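Local structure of BtGH115A (Bacteroides thetaiotaomicron, 5BY3) at residues P176-T181 with G609-M614. The protein probably hydrolyses glycosidic bonds as a family GH115 4-O-methyl-alpha-glucuronidase specific for decorated arabinogalactans. Sequence-based numbering, arbitrary orientation.
Sequences PWSNKT and GKWNRM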
ATOM      1  N   PRO A 176     -15.021  11.893   8.305  1.00 48.04           N
ATOM      2  CA  PRO A 176     -15.366  13.210   8.911  1.00 48.57           C
ATOM      3  C   PRO A 176     -14.783  14.394   8.160  1.00 49.13           C
ATOM      4  O   PRO A 176     -15.431  15.426   8.057  1.00 53.48           O
ATOM      5  CB  PRO A 176     -14.803  13.145  10.338  1.00 44.53           C
ATOM      6  CG  PRO A 176     -13.859  11.996  10.354  1.00 46.49           C
ATOM      7  CD  PRO A 176     -14.219  11.062   9.230  1.00 47.77           C
ATOM      8  N   TRP A 177     -13.588  14.240   7.608  1.00 45.82           N
ATOM      9  CA  TRP A 177     -13.006  15.309   6.809  1.00 41.87           C
ATOM     10  C   TRP A 177     -13.897  15.667   5.608  1.00 45.44           C
ATOM     11  O   TRP A 177     -14.145  16.841   5.340  1.00 46.12           O
ATOM     12  CB  TRP A 177     -11.599  14.931   6.366  1.00 38.86           C
ATOM     13  CG  TRP A 177     -11.071  15.857   5.369  1.00 38.08           C
ATOM     14  CD1 TRP A 177     -10.566  17.119   5.602  1.00 39.68           C
ATOM     15  CD2 TRP A 177     -11.003  15.639   3.953  1.00 36.39           C
ATOM     16  NE1 TRP A 177     -10.194  17.685   4.404  1.00 40.85           N
ATOM     17  CE2 TRP A 177     -10.465  16.809   3.377  1.00 35.49           C
ATOM     18  CE3 TRP A 177     -11.367  14.572   3.113  1.00 40.13           C
ATOM     19  CZ2 TRP A 177     -10.251  16.944   2.001  1.00 37.37           C
ATOM     20  CZ3 TRP A 177     -11.158  14.714   1.707  1.00 40.53           C
ATOM     21  CH2 TRP A 177     -10.614  15.894   1.179  1.00 36.80           C
ATOM     22  N   SER A 178     -14.382  14.657   4.894  1.00 46.59           N
ATOM     23  CA  SER A 178     -15.266  14.896   3.753  1.00 48.64           C
ATOM     24  C   SER A 178     -16.628  15.517   4.159  1.00 49.14           C
ATOM     25  O   SER A 178     -16.999  16.584   3.645  1.00 47.16           O
ATOM     26  CB  SER A 178     -15.481  13.605   2.963  1.00 46.83           C
ATOM     27  OG  SER A 178     -16.271  13.885   1.837  1.00 50.85           O
ATOM     28  N   ASN A 179     -17.309  14.831   5.090  1.00 46.52           N
ATOM     29  CA  ASN A 179     -18.623  15.144   5.662  1.00 49.72           C
ATOM     30  C   ASN A 179     -18.761  16.458   6.453  1.00 51.22           C
ATOM     31  O   ASN A 179     -19.865  16.939   6.653  1.00 50.58           O
ATOM     32  CB  ASN A 179     -18.994  13.980   6.592  1.00 51.80           C
ATOM     33  CG  ASN A 179     -20.454  13.969   6.994  1.00 47.98           C
ATOM     34  OD1 ASN A 179     -21.339  13.800   6.164  1.00 56.61           O
ATOM     35  ND2 ASN A 179     -20.702  14.100   8.271  1.00 42.37           N
ATOM     36  N   LYS A 180     -17.654  17.016   6.932  1.00 52.12           N
ATOM     37  CA  LYS A 180     -17.700  18.279   7.705  1.00 57.38           C
ATOM     38  C   LYS A 180     -16.741  19.371   7.191  1.00 54.82           C
ATOM     39  O   LYS A 180     -17.107  20.536   7.185  1.00 57.89           O
ATOM     40  CB  LYS A 180     -17.509  18.057   9.220  1.00 57.13           C
ATOM     41  CG  LYS A 180     -18.056  16.748   9.753  1.00 61.37           C
ATOM     42  CD  LYS A 180     -19.331  16.837  10.567  1.00 67.43           C
ATOM     43  CE  LYS A 180     -19.149  15.857  11.731  1.00 71.57           C
ATOM     44  NZ  LYS A 180     -20.356  15.562  12.541  1.00 75.70           N
ATOM     45  N   THR A 181     -15.549  18.997   6.723  1.00 51.20           N
ATOM     46  CA  THR A 181     -14.586  19.993   6.301  1.00 47.43           C
ATOM     47  C   THR A 181     -14.571  20.323   4.814  1.00 52.58           C
ATOM     48  O   THR A 181     -14.654  21.496   4.450  1.00 54.18           O
ATOM     49  CB  THR A 181     -13.189  19.632   6.748  1.00 46.46           C
ATOM     50  OG1 THR A 181     -13.221  19.257   8.130  1.00 42.19           O
ATOM     51  CG2 THR A 181     -12.285  20.832   6.548  1.00 40.90           C
ATOM     52  N   GLY A 609      -7.691  25.419   7.420  1.00 62.44           N
ATOM     53  CA  GLY A 609      -7.963  24.159   8.110  1.00 49.03           C
ATOM     54  C   GLY A 609      -8.377  23.291   6.930  1.00 49.73           C
ATOM     55  O   GLY A 609      -9.429  22.647   6.968  1.00 48.12           O
ATOM     56  N   LYS A 610      -7.572  23.309   5.852  1.00 45.01           N
ATOM     57  CA  LYS A 610      -7.855  22.474   4.685  1.00 40.47           C
ATOM     58  C   LYS A 610      -8.042  20.985   5.059  1.00 40.69           C
ATOM     59  O   LYS A 610      -8.928  20.337   4.520  1.00 46.10           O
ATOM     60  CB  LYS A 610      -6.823  22.669   3.596  1.00 38.30           C
ATOM     61  CG  LYS A 610      -7.026  21.800   2.365  1.00 38.44           C
ATOM     62  CD  LYS A 610      -5.913  22.082   1.391  1.00 37.82           C
ATOM     63  CE  LYS A 610      -5.804  20.968   0.364  1.00 37.16           C
ATOM     64  NZ  LYS A 610      -5.148  21.383  -0.894  1.00 31.21           N
ATOM     65  N   TRP A 611      -7.266  20.490   6.018  1.00 37.11           N
ATOM     66  CA  TRP A 611      -7.338  19.098   6.429  1.00 40.05           C
ATOM     67  C   TRP A 611      -7.843  18.977   7.822  1.00 42.44           C
ATOM     68  O   TRP A 611      -7.433  18.081   8.544  1.00 44.08           O
ATOM     69  CB  TRP A 611      -5.974  18.410   6.339  1.00 35.37           C
ATOM     70  CG  TRP A 611      -5.311  18.590   4.998  1.00 39.09           C
ATOM     71  CD1 TRP A 611      -4.225  19.359   4.733  1.00 39.03           C
ATOM     72  CD2 TRP A 611      -5.701  18.000   3.755  1.00 36.47           C
ATOM     73  NE1 TRP A 611      -3.889  19.276   3.420  1.00 43.29           N
ATOM     74  CE2 TRP A 611      -4.776  18.442   2.785  1.00 43.21           C
ATOM     75  CE3 TRP A 611      -6.723  17.121   3.371  1.00 39.07           C
ATOM     76  CZ2 TRP A 611      -4.856  18.054   1.419  1.00 40.90           C
ATOM     77  CZ3 TRP A 611      -6.812  16.729   2.018  1.00 37.36           C
ATOM     78  CH2 TRP A 611      -5.888  17.206   1.065  1.00 41.90           C
ATOM     79  N   ASN A 612      -8.729  19.873   8.224  1.00 47.19           N
ATOM     80  CA  ASN A 612      -9.323  19.704   9.540  1.00 49.92           C
ATOM     81  C   ASN A 612     -10.115  18.379   9.649  1.00 49.44           C
ATOM     82  O   ASN A 612     -10.893  18.053   8.722  1.00 43.75           O
ATOM     83  CB  ASN A 612     -10.174  20.917   9.924  1.00 49.32           C
ATOM     84  CG  ASN A 612     -10.628  20.861  11.370  1.00 48.63           C
ATOM     85  OD1 ASN A 612      -9.922  20.356  12.238  1.00 47.42           O
ATOM     86  ND2 ASN A 612     -11.834  21.344  11.626  1.00 56.55           N
ATOM     87  N   ARG A 613      -9.890  17.636  10.757  1.00 44.37           N
ATOM     88  CA  ARG A 613     -10.460  16.279  10.998  1.00 48.38           C
ATOM     89  C   ARG A 613      -9.795  15.075  10.298  1.00 49.01           C
ATOM     90  O   ARG A 613     -10.095  13.925  10.651  1.00 54.31           O
ATOM     91  CB  ARG A 613     -11.959  16.212  10.657  1.00 56.29           C
ATOM     92  CG  ARG A 613     -12.823  17.225  11.370  1.00 60.05           C
ATOM     93  CD  ARG A 613     -14.261  17.113  10.906  1.00 60.54           C
ATOM     94  NE  ARG A 613     -15.115  17.642  11.966  1.00 66.74           N
ATOM     95  CZ  ARG A 613     -15.452  18.921  12.081  1.00 70.13           C
ATOM     96  NH1 ARG A 613     -15.032  19.811  11.175  1.00 61.45           N
ATOM     97  NH2 ARG A 613     -16.222  19.298  13.100  1.00 72.07           N
HETATM   98  N   MSE A 614      -8.947  15.312   9.294  1.00 44.18           N
HETATM   99  CA  MSE A 614      -8.239  14.238   8.590  1.00 39.45           C
HETATM  100  C   MSE A 614      -7.311  13.456   9.490  1.00 39.41           C
HETATM  101  O   MSE A 614      -7.015  12.311   9.190  1.00 38.29           O
HETATM  102  CB  MSE A 614      -7.486  14.884   7.440  1.00 40.42           C
HETATM  103  CG  MSE A 614      -6.672  13.963   6.531  1.00 41.24           C
HETATM  104 SE   MSE A 614      -7.603  12.406   5.777  1.00 42.68          SE
HETATM  105  CE  MSE A 614      -7.895  13.139   4.000  1.00 38.07           C
TER
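The indole of W177 receives the methyl CE of M614 over one face, with the ring atom CE3 of W611 toward the rim on that same side, while two backbone oxygens, those of K610 and N612, lie at its edge, an illustration of how an indole can be fixed by a face and its N-H at once. A type I beta turn, G609 to N612, overlaps a type II turn, W611 to M614, and this loop packs on helix 174-182 of the TIM-barrel family region. The selenomethionine makes a CH-pi contact with the indole, its CE 4.2 Å from the centroid of the six-membered ring of W177. W611 lies alongside and points the same way, but the two rings meet obliquely, their planes at 31°, with CZ3 3.4 Å from W177 CZ2. At the edge, W177 NE1 donates to K610 O over 2.9 Å, in the carbonyl plane and on a lone pair. With CG anti to the backbone N (chi1 170°), the indole extends off the helix to this carbonyl. A phenylalanine in place of W177 would probably leave K610 O without this donor and open a gap beside W611. K610 NZ hydrogen-bonds to the carbonyl O of W134 and forms a salt bridge with D137, which also accepts from W611 NE1, while M614 touches D436, a ligand of the bound nickel ion. Toward solvent the flat group is the guanidinium of R613, with K180 CB over one face and T181 OG1 at its edge. Its extended chain passes P176, where CD comes within 3.5 Å of the carbonyl O of P176. The hydroxyl T181 OG1 donates to N612 O at 2.7 Å, approaching from above the carbonyl plane, 50° out of it.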